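Local atomic coordinates of undecaprenyl pyrophosphate synthase (Campylobacter jejuni, PDB entry 3UGS), a protein that probably condenses isopentenyl diphosphate with allylic pyrophosphates, as a magnesium-dependent cis-prenyltransferase, to build undecaprenyl diphosphate. Residues A[52-57]-A[126-131]; A[87-92]-A[118-123]; A[141-146]-A[161-166]. One frame throughout, in Å; residues are numbered along the deposited sequence.

Interaction 1: residues A[52-57]-A[126-131]; sequences SNLSLF and LCVNLA. With FFT ((2Z,6Z)-3,7,11-trimethyldodeca-2,6,10-trien-1-yl dihydrogen phosphate), chain C.
Asn53 to Phe57 and Cys127 to Ala131 pair residue for residue as parallel neighbours in the central parallel sheet of this cis-prenyltransferase fold, where strand 53-60 lies between strands 126-134 and 9-14. The backbone bonds zigzag as parallel pairing demands: Cys127 N gives to Ser52 O, Cys127 O takes Leu54 N, and Leu54 O takes Asn129 N at 2.7 Å. Further along, Leu56 N bonds Asn129 O and Leu56 O accepts Ala131 N.

A second set of polar bonds runs over the face that carries Asn53, Ser55 and Asn129. The amide nitrogen of Asn129 spends both hydrogens across the contact: ND2 reaches Asn53 OD1 at 2.8 Å on a lone pair in its carbonyl plane, and Ser55 OG at 3.2 Å. Both acceptors lie close to the Asn129 amide plane, so its rotation is fixed, and the Asn53 amide is turned only 22° from it. Asn53 ND2 bonds Ser52 OG, which is also bonded to Lys8 O, and Ser55 OG also bonds His9.

The opposite face is greasy. Leu56 CD1 meets Val128 CG1 at 4.0 Å, and Leu54 and Leu56 pack against helix 34-48.

Where the pair reaches the pocket, Phe57 swings its ring anti to the backbone N (chi1 -151°). Ala131 O lies at the ring edge, and the branch methyl C12 of the farnesyl monophosphate sits 3.6 Å above the ring centre.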
ATOM      1  N   SER A  52       6.243 -17.068  10.619  1.00 28.04           N
ATOM      2  CA  SER A  52       6.663 -16.605  11.979  1.00 28.19           C
ATOM      3  C   SER A  52       5.767 -15.469  12.518  1.00 28.90           C
ATOM      4  O   SER A  52       5.561 -15.314  13.708  1.00 30.70           O
ATOM      5  CB  SER A  52       8.113 -16.160  12.014  1.00 26.80           C
ATOM      6  OG  SER A  52       8.305 -15.055  11.157  1.00 32.44           O
ATOM      7  N   ASN A  53       5.225 -14.694  11.605  1.00 27.01           N
ATOM      8  CA  ASN A  53       4.474 -13.488  11.974  1.00 25.72           C
ATOM      9  C   ASN A  53       3.128 -13.434  11.313  1.00 25.62           C
ATOM     10  O   ASN A  53       3.017 -13.616  10.097  1.00 25.48           O
ATOM     11  CB  ASN A  53       5.205 -12.201  11.611  1.00 25.58           C
ATOM     12  CG  ASN A  53       6.215 -11.803  12.639  1.00 25.51           C
ATOM     13  OD1 ASN A  53       5.942 -10.893  13.452  1.00 27.95           O
ATOM     14  ND2 ASN A  53       7.367 -12.477  12.643  1.00 19.73           N
ATOM     15  N   LEU A  54       2.140 -13.167  12.150  1.00 23.27           N
ATOM     16  CA  LEU A  54       0.760 -13.029  11.735  1.00 25.35           C
ATOM     17  C   LEU A  54       0.217 -11.711  12.238  1.00 26.41           C
ATOM     18  O   LEU A  54       0.163 -11.451  13.444  1.00 27.40           O
ATOM     19  CB  LEU A  54      -0.106 -14.187  12.221  1.00 24.99           C
ATOM     20  CG  LEU A  54      -1.602 -14.047  11.980  1.00 24.23           C
ATOM     21  CD1 LEU A  54      -1.967 -14.213  10.508  1.00 23.52           C
ATOM     22  CD2 LEU A  54      -2.345 -15.058  12.875  1.00 24.10           C
ATOM     23  N   SER A  55      -0.194 -10.897  11.279  1.00 24.69           N
ATOM     24  CA  SER A  55      -0.594  -9.534  11.556  1.00 23.20           C
ATOM     25  C   SER A  55      -2.052  -9.355  11.281  1.00 24.00           C
ATOM     26  O   SER A  55      -2.554  -9.682  10.210  1.00 23.10           O
ATOM     27  CB  SER A  55       0.238  -8.525  10.784  1.00 23.89           C
ATOM     28  OG  SER A  55       1.562  -8.434  11.328  1.00 23.19           O
ATOM     29  N   LEU A  56      -2.727  -8.835  12.306  1.00 24.77           N
ATOM     30  CA  LEU A  56      -4.204  -8.678  12.284  1.00 26.52           C
ATOM     31  C   LEU A  56      -4.605  -7.255  12.545  1.00 25.72           C
ATOM     32  O   LEU A  56      -3.986  -6.602  13.328  1.00 25.92           O
ATOM     33  CB  LEU A  56      -4.919  -9.597  13.298  1.00 26.45           C
ATOM     34  CG  LEU A  56      -4.448 -11.063  13.267  1.00 27.52           C
ATOM     35  CD1 LEU A  56      -5.054 -11.790  14.465  1.00 27.85           C
ATOM     36  CD2 LEU A  56      -4.760 -11.768  11.918  1.00 26.66           C
ATOM     37  N   PHE A  57      -5.658  -6.823  11.872  1.00 24.89           N
ATOM     38  CA  PHE A  57      -6.145  -5.455  11.936  1.00 24.85           C
ATOM     39  C   PHE A  57      -7.415  -5.378  12.748  1.00 25.31           C
ATOM     40  O   PHE A  57      -8.465  -5.767  12.312  1.00 26.06           O
ATOM     41  CB  PHE A  57      -6.417  -4.856  10.539  1.00 26.13           C
ATOM     42  CG  PHE A  57      -6.251  -3.348  10.472  1.00 25.21           C
ATOM     43  CD1 PHE A  57      -6.076  -2.583  11.621  1.00 25.68           C
ATOM     44  CD2 PHE A  57      -6.252  -2.699   9.257  1.00 24.46           C
ATOM     45  CE1 PHE A  57      -5.896  -1.206  11.532  1.00 24.79           C
ATOM     46  CE2 PHE A  57      -6.071  -1.336   9.173  1.00 23.35           C
ATOM     47  CZ  PHE A  57      -5.900  -0.593  10.304  1.00 23.62           C
ATOM     48  N   LEU A 126       4.843 -18.670  17.301  1.00 33.61           N
ATOM     49  CA  LEU A 126       4.152 -17.721  16.437  1.00 30.85           C
ATOM     50  C   LEU A 126       4.045 -16.386  17.145  1.00 33.49           C
ATOM     51  O   LEU A 126       3.812 -16.332  18.370  1.00 35.24           O
ATOM     52  CB  LEU A 126       2.754 -18.215  16.065  1.00 29.22           C
ATOM     53  CG  LEU A 126       1.915 -17.319  15.176  1.00 27.36           C
ATOM     54  CD1 LEU A 126       2.624 -17.096  13.851  1.00 27.74           C
ATOM     55  CD2 LEU A 126       0.534 -17.905  14.952  1.00 25.87           C
ATOM     56  N   CYS A 127       4.188 -15.327  16.355  1.00 30.70           N
ATOM     57  CA  CYS A 127       4.050 -13.964  16.840  1.00 30.05           C
ATOM     58  C   CYS A 127       2.841 -13.257  16.196  1.00 30.12           C
ATOM     59  O   CYS A 127       2.841 -12.952  15.030  1.00 28.29           O
ATOM     60  CB  CYS A 127       5.316 -13.167  16.624  1.00 32.03           C
ATOM     61  SG  CYS A 127       5.160 -11.483  17.297  1.00 39.33           S
ATOM     62  N   VAL A 128       1.812 -13.036  17.006  1.00 29.16           N
ATOM     63  CA  VAL A 128       0.598 -12.364  16.581  1.00 27.20           C
ATOM     64  C   VAL A 128       0.679 -10.859  16.847  1.00 28.80           C
ATOM     65  O   VAL A 128       0.624 -10.363  17.996  1.00 29.67           O
ATOM     66  CB  VAL A 128      -0.648 -12.928  17.242  1.00 28.57           C
ATOM     67  CG1 VAL A 128      -1.869 -12.114  16.802  1.00 27.06           C
ATOM     68  CG2 VAL A 128      -0.811 -14.402  16.905  1.00 25.07           C
ATOM     69  N   ASN A 129       0.836 -10.145  15.743  1.00 29.59           N
ATOM     70  CA  ASN A 129       0.894  -8.660  15.736  1.00 28.76           C
ATOM     71  C   ASN A 129      -0.520  -8.069  15.576  1.00 28.07           C
ATOM     72  O   ASN A 129      -1.189  -8.241  14.557  1.00 25.35           O
ATOM     73  CB  ASN A 129       1.792  -8.121  14.639  1.00 27.59           C
ATOM     74  CG  ASN A 129       3.177  -8.727  14.676  1.00 27.34           C
ATOM     75  OD1 ASN A 129       3.845  -8.654  15.699  1.00 30.34           O
ATOM     76  ND2 ASN A 129       3.627  -9.308  13.560  1.00 26.65           N
ATOM     77  N   LEU A 130      -0.940  -7.396  16.626  1.00 26.33           N
ATOM     78  CA  LEU A 130      -2.297  -6.862  16.704  1.00 27.66           C
ATOM     79  C   LEU A 130      -2.273  -5.346  16.560  1.00 27.45           C
ATOM     80  O   LEU A 130      -1.763  -4.611  17.419  1.00 26.74           O
ATOM     81  CB  LEU A 130      -2.983  -7.275  18.016  1.00 30.03           C
ATOM     82  CG  LEU A 130      -4.513  -7.114  18.071  1.00 32.15           C
ATOM     83  CD1 LEU A 130      -5.230  -7.983  17.024  1.00 33.25           C
ATOM     84  CD2 LEU A 130      -5.027  -7.455  19.471  1.00 29.92           C
ATOM     85  N   ALA A 131      -2.835  -4.905  15.451  1.00 24.71           N
ATOM     86  CA  ALA A 131      -2.942  -3.478  15.125  1.00 24.83           C
ATOM     87  C   ALA A 131      -4.183  -2.822  15.711  1.00 24.78           C
ATOM     88  O   ALA A 131      -5.303  -3.030  15.267  1.00 26.16           O
ATOM     89  CB  ALA A 131      -2.888  -3.274  13.623  1.00 24.54           C
TER
HETATM   90  O3  FFT C 401     -11.406  -1.521   4.306  1.00 26.79           O
HETATM   91  P   FFT C 401     -12.475  -1.729   5.346  1.00 28.13           P
HETATM   92  O1  FFT C 401     -12.972  -3.141   5.405  1.00 27.74           O
HETATM   93  O2  FFT C 401     -13.517  -0.627   5.277  1.00 29.08           O
HETATM   94  O   FFT C 401     -11.804  -1.529   6.809  1.00 28.80           O
HETATM   95  C14 FFT C 401     -10.889  -2.507   7.346  1.00 28.73           C
HETATM   96  C13 FFT C 401     -10.237  -2.004   8.615  1.00 28.32           C
HETATM   97  C11 FFT C 401     -10.302  -2.662   9.768  1.00 30.48           C
HETATM   98  C12 FFT C 401      -9.651  -2.116  10.981  1.00 29.77           C
HETATM   99  C10 FFT C 401     -10.946  -4.018   9.871  1.00 35.39           C
HETATM  100  C9  FFT C 401     -12.018  -4.061  10.921  1.00 37.52           C
HETATM  101  C8  FFT C 401     -12.834  -5.331  10.763  1.00 37.69           C
HETATM  102  C6  FFT C 401     -12.830  -6.297  11.701  1.00 38.77           C
HETATM  103  C7  FFT C 401     -13.664  -7.548  11.555  1.00 34.62           C
HETATM  104  C5  FFT C 401     -11.979  -6.126  12.928  1.00 39.02           C
HETATM  105  C4  FFT C 401     -12.695  -6.852  14.044  1.00 42.58           C
HETATM  106  C3  FFT C 401     -12.157  -6.477  15.404  1.00 42.03           C
HETATM  107  C1  FFT C 401     -12.426  -7.282  16.461  1.00 44.90           C
HETATM  108  C2  FFT C 401     -13.254  -8.544  16.281  1.00 39.87           C
HETATM  109  C   FFT C 401     -11.879  -6.903  17.822  1.00 42.92           C

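Interaction 2: residues A[87-92]-A[118-123]; sequences EKFEKN and EKTKHC
Thr120 CG2 presses on Phe89 CB at 3.7 Å and, near the plane of the Phe89 ring, comes up to its edge; here the contact is tight, and Thr120 is buried. Two type I turns meet at this point, Phe89 to Asn92 and Thr120 to Cys123, each near the C-terminal end of a helix. With OG1 set between the backbone N and the carbonyl carbon (chi1 65°), the CG2 methyl of Thr120 faces Phe89, while Thr120 OG1 bonds Val116 O and Leu96 N. Beside it Cys123 SG lies 3.6 Å from Glu90 CA, the sulfur resting mainly on the Glu90 backbone, with Glu90 CB a little farther off.

The outer side is looser and faces solvent. The Glu90 chain bends at chi2, and Glu90 CB lies 3.7 Å from Lys119 O. Glu90 OE1 stays 5.9 Å from Lys119 NZ, too far for a salt bridge. The extended Lys119 chain instead carries NZ to Leu86 O. Asn92 ND2 returns to Lys88 O at 3.2 Å, linking the end of the turn back to the residue just before it.

The contact thus joins the C-terminal ends of helices 68-88 and 107-120 just before the chain enters strands 94-99 and 126-134. The Phe89 side chain packs on Val94 and Leu96 of strand 94-99, an outermost strand of the sheet within this chain, and Cys123 touches Arg95 there.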
ATOM      1  N   GLU A  87      -5.728 -16.438  28.316  1.00 41.34           N
ATOM      2  CA  GLU A  87      -6.011 -17.849  28.647  1.00 48.18           C
ATOM      3  C   GLU A  87      -5.144 -18.839  27.856  1.00 48.60           C
ATOM      4  O   GLU A  87      -4.415 -19.676  28.395  1.00 48.45           O
ATOM      5  CB  GLU A  87      -7.493 -18.181  28.410  1.00 49.06           C
ATOM      6  CG  GLU A  87      -7.788 -19.674  28.280  1.00 52.42           C
ATOM      7  CD  GLU A  87      -9.273 -20.007  28.366  1.00 56.47           C
ATOM      8  OE1 GLU A  87     -10.010 -19.769  27.367  1.00 61.49           O
ATOM      9  OE2 GLU A  87      -9.698 -20.516  29.432  1.00 60.75           O
ATOM     10  N   LYS A  88      -5.261 -18.695  26.553  1.00 47.49           N
ATOM     11  CA  LYS A  88      -4.778 -19.709  25.573  1.00 47.58           C
ATOM     12  C   LYS A  88      -3.416 -19.476  24.950  1.00 46.03           C
ATOM     13  O   LYS A  88      -2.857 -20.390  24.395  1.00 51.10           O
ATOM     14  CB  LYS A  88      -5.788 -19.886  24.437  1.00 51.43           C
ATOM     15  CG  LYS A  88      -7.104 -20.525  24.890  1.00 55.95           C
ATOM     16  CD  LYS A  88      -8.117 -20.666  23.765  1.00 61.79           C
ATOM     17  CE  LYS A  88      -9.417 -21.308  24.257  1.00 63.93           C
ATOM     18  NZ  LYS A  88     -10.413 -21.425  23.151  1.00 62.67           N
ATOM     19  N   PHE A  89      -2.861 -18.278  25.071  1.00 43.73           N
ATOM     20  CA  PHE A  89      -1.654 -17.905  24.260  1.00 40.96           C
ATOM     21  C   PHE A  89      -0.333 -18.529  24.690  1.00 41.66           C
ATOM     22  O   PHE A  89       0.355 -19.154  23.886  1.00 41.59           O
ATOM     23  CB  PHE A  89      -1.469 -16.397  24.112  1.00 39.66           C
ATOM     24  CG  PHE A  89      -1.978 -15.847  22.803  1.00 38.87           C
ATOM     25  CD1 PHE A  89      -1.350 -14.756  22.201  1.00 39.62           C
ATOM     26  CD2 PHE A  89      -3.083 -16.394  22.182  1.00 37.40           C
ATOM     27  CE1 PHE A  89      -1.810 -14.248  21.003  1.00 37.48           C
ATOM     28  CE2 PHE A  89      -3.547 -15.886  20.984  1.00 37.95           C
ATOM     29  CZ  PHE A  89      -2.913 -14.808  20.398  1.00 37.03           C
ATOM     30  N   GLU A  90       0.037 -18.336  25.941  1.00 44.04           N
ATOM     31  CA  GLU A  90       1.411 -18.709  26.388  1.00 47.01           C
ATOM     32  C   GLU A  90       1.615 -20.195  26.492  1.00 44.76           C
ATOM     33  O   GLU A  90       2.734 -20.677  26.390  1.00 42.70           O
ATOM     34  CB  GLU A  90       1.842 -18.042  27.694  1.00 50.05           C
ATOM     35  CG  GLU A  90       1.694 -18.898  28.940  1.00 52.96           C
ATOM     36  CD  GLU A  90       3.005 -19.085  29.694  1.00 56.72           C
ATOM     37  OE1 GLU A  90       3.397 -18.160  30.458  1.00 56.38           O
ATOM     38  OE2 GLU A  90       3.624 -20.173  29.538  1.00 54.45           O
ATOM     39  N   LYS A  91       0.512 -20.896  26.671  1.00 46.98           N
ATOM     40  CA  LYS A  91       0.536 -22.372  26.812  1.00 50.45           C
ATOM     41  C   LYS A  91       0.614 -23.031  25.429  1.00 52.33           C
ATOM     42  O   LYS A  91       0.870 -24.222  25.288  1.00 50.78           O
ATOM     43  CB  LYS A  91      -0.674 -22.886  27.589  1.00 52.33           C
ATOM     44  CG  LYS A  91      -1.899 -23.115  26.731  1.00 56.22           C
ATOM     45  CD  LYS A  91      -3.190 -23.044  27.530  1.00 60.78           C
ATOM     46  CE  LYS A  91      -3.438 -24.348  28.275  1.00 62.63           C
ATOM     47  NZ  LYS A  91      -4.653 -24.275  29.135  1.00 66.99           N
ATOM     48  N   ASN A  92       0.336 -22.219  24.419  1.00 51.26           N
ATOM     49  CA  ASN A  92       0.541 -22.603  22.991  1.00 46.02           C
ATOM     50  C   ASN A  92       1.774 -21.968  22.360  1.00 41.98           C
ATOM     51  O   ASN A  92       2.057 -22.143  21.182  1.00 39.32           O
ATOM     52  CB  ASN A  92      -0.682 -22.317  22.151  1.00 47.11           C
ATOM     53  CG  ASN A  92      -1.722 -23.420  22.245  1.00 47.12           C
ATOM     54  OD1 ASN A  92      -1.450 -24.574  21.913  1.00 47.19           O
ATOM     55  ND2 ASN A  92      -2.916 -23.069  22.702  1.00 43.34           N
ATOM     56  N   GLU A 118       3.295  -9.120  28.246  1.00 41.03           N
ATOM     57  CA  GLU A 118       4.315  -9.537  29.223  1.00 43.29           C
ATOM     58  C   GLU A 118       4.257 -11.050  29.412  1.00 40.95           C
ATOM     59  O   GLU A 118       5.259 -11.745  29.400  1.00 41.56           O
ATOM     60  CB  GLU A 118       4.111  -8.828  30.579  1.00 46.07           C
ATOM     61  N   LYS A 119       3.049 -11.548  29.545  1.00 37.65           N
ATOM     62  CA  LYS A 119       2.855 -12.986  29.801  1.00 38.34           C
ATOM     63  C   LYS A 119       3.346 -13.865  28.620  1.00 40.62           C
ATOM     64  O   LYS A 119       3.740 -15.021  28.773  1.00 37.61           O
ATOM     65  CB  LYS A 119       1.389 -13.270  30.073  1.00 40.18           C
ATOM     66  CG  LYS A 119       1.108 -14.625  30.676  1.00 39.50           C
ATOM     67  CD  LYS A 119      -0.389 -14.938  30.635  1.00 41.71           C
ATOM     68  CE  LYS A 119      -0.700 -16.294  31.275  1.00 43.02           C
ATOM     69  NZ  LYS A 119      -2.157 -16.577  31.393  1.00 41.75           N
ATOM     70  N   THR A 120       3.291 -13.299  27.430  1.00 39.12           N
ATOM     71  CA  THR A 120       3.621 -14.069  26.218  1.00 37.37           C
ATOM     72  C   THR A 120       4.876 -13.591  25.513  1.00 38.35           C
ATOM     73  O   THR A 120       5.213 -14.076  24.444  1.00 33.40           O
ATOM     74  CB  THR A 120       2.490 -14.019  25.206  1.00 35.46           C
ATOM     75  OG1 THR A 120       2.335 -12.676  24.757  1.00 31.27           O
ATOM     76  CG2 THR A 120       1.209 -14.551  25.827  1.00 34.24           C
ATOM     77  N   LYS A 121       5.565 -12.657  26.164  1.00 39.19           N
ATOM     78  CA  LYS A 121       6.765 -11.969  25.583  1.00 42.72           C
ATOM     79  C   LYS A 121       7.815 -12.936  25.060  1.00 42.69           C
ATOM     80  O   LYS A 121       8.534 -12.657  24.100  1.00 42.50           O
ATOM     81  CB  LYS A 121       7.462 -11.036  26.603  1.00 43.66           C
ATOM     82  N   HIS A 122       7.869 -14.085  25.709  1.00 41.95           N
ATOM     83  CA  HIS A 122       8.933 -15.086  25.438  1.00 46.56           C
ATOM     84  C   HIS A 122       8.568 -16.183  24.449  1.00 41.69           C
ATOM     85  O   HIS A 122       9.400 -16.981  24.030  1.00 40.47           O
ATOM     86  CB  HIS A 122       9.441 -15.678  26.751  1.00 49.60           C
ATOM     87  CG  HIS A 122      10.068 -14.640  27.669  1.00 56.88           C
ATOM     88  ND1 HIS A 122      10.698 -13.529  27.193  1.00 63.16           N
ATOM     89  CD2 HIS A 122      10.134 -14.559  29.068  1.00 56.01           C
ATOM     90  CE1 HIS A 122      11.136 -12.780  28.232  1.00 62.24           C
ATOM     91  NE2 HIS A 122      10.796 -13.415  29.378  1.00 59.63           N
ATOM     92  N   CYS A 123       7.313 -16.176  24.050  1.00 38.74           N
ATOM     93  CA  CYS A 123       6.740 -17.250  23.213  1.00 39.26           C
ATOM     94  C   CYS A 123       7.393 -17.289  21.822  1.00 37.45           C
ATOM     95  O   CYS A 123       7.532 -16.304  21.143  1.00 39.62           O
ATOM     96  CB  CYS A 123       5.218 -17.183  23.136  1.00 38.91           C
ATOM     97  SG  CYS A 123       4.448 -17.588  24.717  1.00 39.12           S
TER

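Interaction 3: residues A[141-146]-A[161-166]; sequences IRAAKR and QNLDLP
Arg146 leans from helix 136-149 onto Asn162 and Asp164, and its chain can be followed outward. Arg146 CB rests 3.8 Å from Asn162 OD1, on an amide whose ND2 bonds Asn158 O. From CG to NE the chain is extended, and Arg146 CD passes 3.3 Å from Asn162 O. At the tip Arg146 NH1 serves two acceptors, Asn162 O at 2.8 Å and Asp164 OD1 at 2.9 Å, while Arg146 NH2 returns to the same Asp164 OD1 at 3.1 Å, nearly along its C-O axis.

This salt-bridge network pins the loop between helix 156-161 and strand 171-175 of the cis-prenyltransferase fold against the helix that follows strand 126-134. Arg142 completes it. Its chain bends at chi3 (-77°) and grips the carboxylate end-on: Arg142 NH1 meets Asp164 OD2 at 2.6 Å from above the carboxylate plane, and Arg142 NH2 meets Asp164 OD1 from the syn side. Three N-H groups therefore converge on OD1, and two guanidinium groups beside one carboxylate would probably favour its ionised form. Asp164 OD2 also accepts from Gly100 N, and Arg142 NE is bridged to Asp138.

Beside the salt bridges, Ala143 CB touches Leu163 CD2 at 3.9 Å. On the helix, Ala144 and Lys145 pack against Leu154 of the second subunit.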
ATOM      1  N   ILE A 141       4.995   8.218  10.569  1.00 21.61           N
ATOM      2  CA  ILE A 141       5.357   9.515  11.231  1.00 21.22           C
ATOM      3  C   ILE A 141       6.093   9.269  12.534  1.00 21.06           C
ATOM      4  O   ILE A 141       7.096   9.874  12.832  1.00 23.68           O
ATOM      5  CB  ILE A 141       4.146  10.441  11.490  1.00 21.67           C
ATOM      6  CG1 ILE A 141       4.100  11.546  10.424  1.00 23.01           C
ATOM      7  CG2 ILE A 141       4.366  11.262  12.767  1.00 22.23           C
ATOM      8  CD1 ILE A 141       3.792  11.161   9.014  1.00 23.14           C
ATOM      9  N   ARG A 142       5.577   8.333  13.290  1.00 21.34           N
ATOM     10  CA  ARG A 142       6.160   7.952  14.572  1.00 21.94           C
ATOM     11  C   ARG A 142       7.557   7.359  14.383  1.00 21.78           C
ATOM     12  O   ARG A 142       8.461   7.544  15.187  1.00 24.11           O
ATOM     13  CB  ARG A 142       5.243   6.993  15.372  1.00 23.41           C
ATOM     14  CG  ARG A 142       3.919   7.678  15.777  1.00 26.00           C
ATOM     15  CD  ARG A 142       3.099   7.011  16.874  1.00 26.24           C
ATOM     16  NE  ARG A 142       2.406   5.851  16.298  1.00 26.08           N
ATOM     17  CZ  ARG A 142       2.835   4.603  16.376  1.00 25.37           C
ATOM     18  NH1 ARG A 142       2.176   3.632  15.741  1.00 27.35           N
ATOM     19  NH2 ARG A 142       3.918   4.328  17.084  1.00 25.15           N
ATOM     20  N   ALA A 143       7.727   6.635  13.302  1.00 21.54           N
ATOM     21  CA  ALA A 143       9.031   6.019  13.029  1.00 21.53           C
ATOM     22  C   ALA A 143      10.064   7.084  12.687  1.00 22.90           C
ATOM     23  O   ALA A 143      11.227   7.013  13.114  1.00 24.03           O
ATOM     24  CB  ALA A 143       8.937   5.028  11.925  1.00 20.76           C
ATOM     25  N   ALA A 144       9.613   8.081  11.928  1.00 21.58           N
ATOM     26  CA  ALA A 144      10.478   9.210  11.501  1.00 22.99           C
ATOM     27  C   ALA A 144      10.954  10.060  12.718  1.00 24.55           C
ATOM     28  O   ALA A 144      12.049  10.579  12.748  1.00 25.54           O
ATOM     29  CB  ALA A 144       9.770  10.111  10.500  1.00 20.46           C
ATOM     30  N   LYS A 145      10.083  10.214  13.688  1.00 24.56           N
ATOM     31  CA  LYS A 145      10.425  10.975  14.889  1.00 26.81           C
ATOM     32  C   LYS A 145      11.436  10.215  15.751  1.00 27.95           C
ATOM     33  O   LYS A 145      12.321  10.806  16.339  1.00 29.99           O
ATOM     34  CB  LYS A 145       9.187  11.309  15.700  1.00 26.68           C
ATOM     35  CG  LYS A 145       8.245  12.222  14.946  1.00 27.83           C
ATOM     36  CD  LYS A 145       6.892  12.240  15.625  1.00 29.90           C
ATOM     37  CE  LYS A 145       6.341  13.653  15.732  1.00 32.35           C
ATOM     38  NZ  LYS A 145       5.272  13.648  16.774  1.00 34.42           N
ATOM     39  N   ARG A 146      11.256   8.908  15.833  1.00 26.26           N
ATOM     40  CA  ARG A 146      12.185   8.047  16.562  1.00 27.24           C
ATOM     41  C   ARG A 146      13.611   8.118  15.978  1.00 28.63           C
ATOM     42  O   ARG A 146      14.622   8.050  16.689  1.00 29.06           O
ATOM     43  CB  ARG A 146      11.751   6.585  16.548  1.00 27.48           C
ATOM     44  CG  ARG A 146      10.577   6.246  17.420  1.00 26.70           C
ATOM     45  CD  ARG A 146      10.044   4.840  17.048  1.00 27.12           C
ATOM     46  NE  ARG A 146       9.007   4.410  17.971  1.00 27.97           N
ATOM     47  CZ  ARG A 146       7.987   3.622  17.672  1.00 28.92           C
ATOM     48  NH1 ARG A 146       7.844   3.112  16.438  1.00 28.67           N
ATOM     49  NH2 ARG A 146       7.101   3.353  18.620  1.00 28.64           N
ATOM     50  N   GLN A 161      13.546   0.317  10.358  1.00 22.53           N
ATOM     51  CA  GLN A 161      13.961  -0.305  11.646  1.00 24.16           C
ATOM     52  C   GLN A 161      13.283   0.348  12.861  1.00 22.64           C
ATOM     53  O   GLN A 161      13.325  -0.157  13.958  1.00 24.75           O
ATOM     54  CB  GLN A 161      15.480  -0.278  11.860  1.00 25.68           C
ATOM     55  CG  GLN A 161      16.241  -1.161  10.889  1.00 30.11           C
ATOM     56  CD  GLN A 161      15.550  -2.527  10.665  1.00 37.56           C
ATOM     57  OE1 GLN A 161      15.142  -2.868   9.508  1.00 38.35           O
ATOM     58  NE2 GLN A 161      15.428  -3.336  11.760  1.00 34.96           N
ATOM     59  N   ASN A 162      12.700   1.491  12.649  1.00 20.73           N
ATOM     60  CA  ASN A 162      12.010   2.209  13.732  1.00 21.53           C
ATOM     61  C   ASN A 162      10.490   2.168  13.677  1.00 21.29           C
ATOM     62  O   ASN A 162       9.799   2.757  14.530  1.00 20.86           O
ATOM     63  CB  ASN A 162      12.511   3.650  13.872  1.00 22.39           C
ATOM     64  CG  ASN A 162      13.876   3.714  14.545  1.00 22.23           C
ATOM     65  OD1 ASN A 162      13.957   3.617  15.783  1.00 24.88           O
ATOM     66  ND2 ASN A 162      14.948   3.837  13.745  1.00 18.27           N
ATOM     67  N   LEU A 163       9.984   1.459  12.681  1.00 20.27           N
ATOM     68  CA  LEU A 163       8.543   1.192  12.605  1.00 19.27           C
ATOM     69  C   LEU A 163       8.134   0.385  13.832  1.00 19.59           C
ATOM     70  O   LEU A 163       8.941  -0.247  14.463  1.00 18.08           O
ATOM     71  CB  LEU A 163       8.140   0.481  11.325  1.00 18.66           C
ATOM     72  CG  LEU A 163       8.194   1.271  10.020  1.00 17.43           C
ATOM     73  CD1 LEU A 163       8.211   0.287   8.858  1.00 16.88           C
ATOM     74  CD2 LEU A 163       7.032   2.250   9.923  1.00 17.16           C
ATOM     75  N   ASP A 164       6.858   0.484  14.200  1.00 21.42           N
ATOM     76  CA  ASP A 164       6.288  -0.381  15.267  1.00 21.28           C
ATOM     77  C   ASP A 164       6.546  -1.845  14.895  1.00 21.47           C
ATOM     78  O   ASP A 164       6.731  -2.691  15.745  1.00 22.40           O
ATOM     79  CB  ASP A 164       4.782  -0.217  15.399  1.00 21.37           C
ATOM     80  CG  ASP A 164       4.384   1.010  16.175  1.00 23.74           C
ATOM     81  OD1 ASP A 164       5.266   1.740  16.715  1.00 23.97           O
ATOM     82  OD2 ASP A 164       3.148   1.235  16.273  1.00 24.22           O
ATOM     83  N   LEU A 165       6.502  -2.104  13.590  1.00 20.69           N
ATOM     84  CA  LEU A 165       6.687  -3.447  13.011  1.00 20.27           C
ATOM     85  C   LEU A 165       7.571  -3.423  11.771  1.00 20.48           C
ATOM     86  O   LEU A 165       7.095  -3.344  10.650  1.00 20.11           O
ATOM     87  CB  LEU A 165       5.340  -4.104  12.694  1.00 20.23           C
ATOM     88  CG  LEU A 165       5.370  -5.558  12.213  1.00 19.85           C
ATOM     89  CD1 LEU A 165       5.989  -6.508  13.218  1.00 18.62           C
ATOM     90  CD2 LEU A 165       3.948  -5.953  11.887  1.00 18.40           C
ATOM     91  N   PRO A 166       8.886  -3.549  11.979  1.00 21.84           N
ATOM     92  CA  PRO A 166       9.873  -3.438  10.897  1.00 21.77           C
ATOM     93  C   PRO A 166       9.781  -4.446   9.758  1.00 22.25           C
ATOM     94  O   PRO A 166      10.290  -4.196   8.647  1.00 24.63           O
ATOM     95  CB  PRO A 166      11.210  -3.612  11.644  1.00 21.00           C
ATOM     96  CG  PRO A 166      10.928  -3.207  13.056  1.00 20.09           C
ATOM     97  CD  PRO A 166       9.547  -3.754  13.287  1.00 20.22           C
TER

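Overall arrangement
Interaction 1 lies in the centre of the sheet, with interactions 2 and 3 about 14 and 17 Å away, centre to centre. Interaction 2 is nested along the chain inside the loop that interaction 1 closes, and the two touch where Phe89 CZ meets Val128 CG2 at 4.1 Å. Interaction 3 follows in sequence, and Leu165 CD2 reaches Ser55 OG at 3.5 Å. Interactions 2 and 3 stay about 13 Å apart at their nearest atoms. Of the three, interaction 1 supplies a pocket residue, Phe57. The side chain of Phe89 is about 12 Å from a bound farnesyl monophosphate, and that of Arg142 about 7 Å from the side chain of Thr61, a substrate-binding residue.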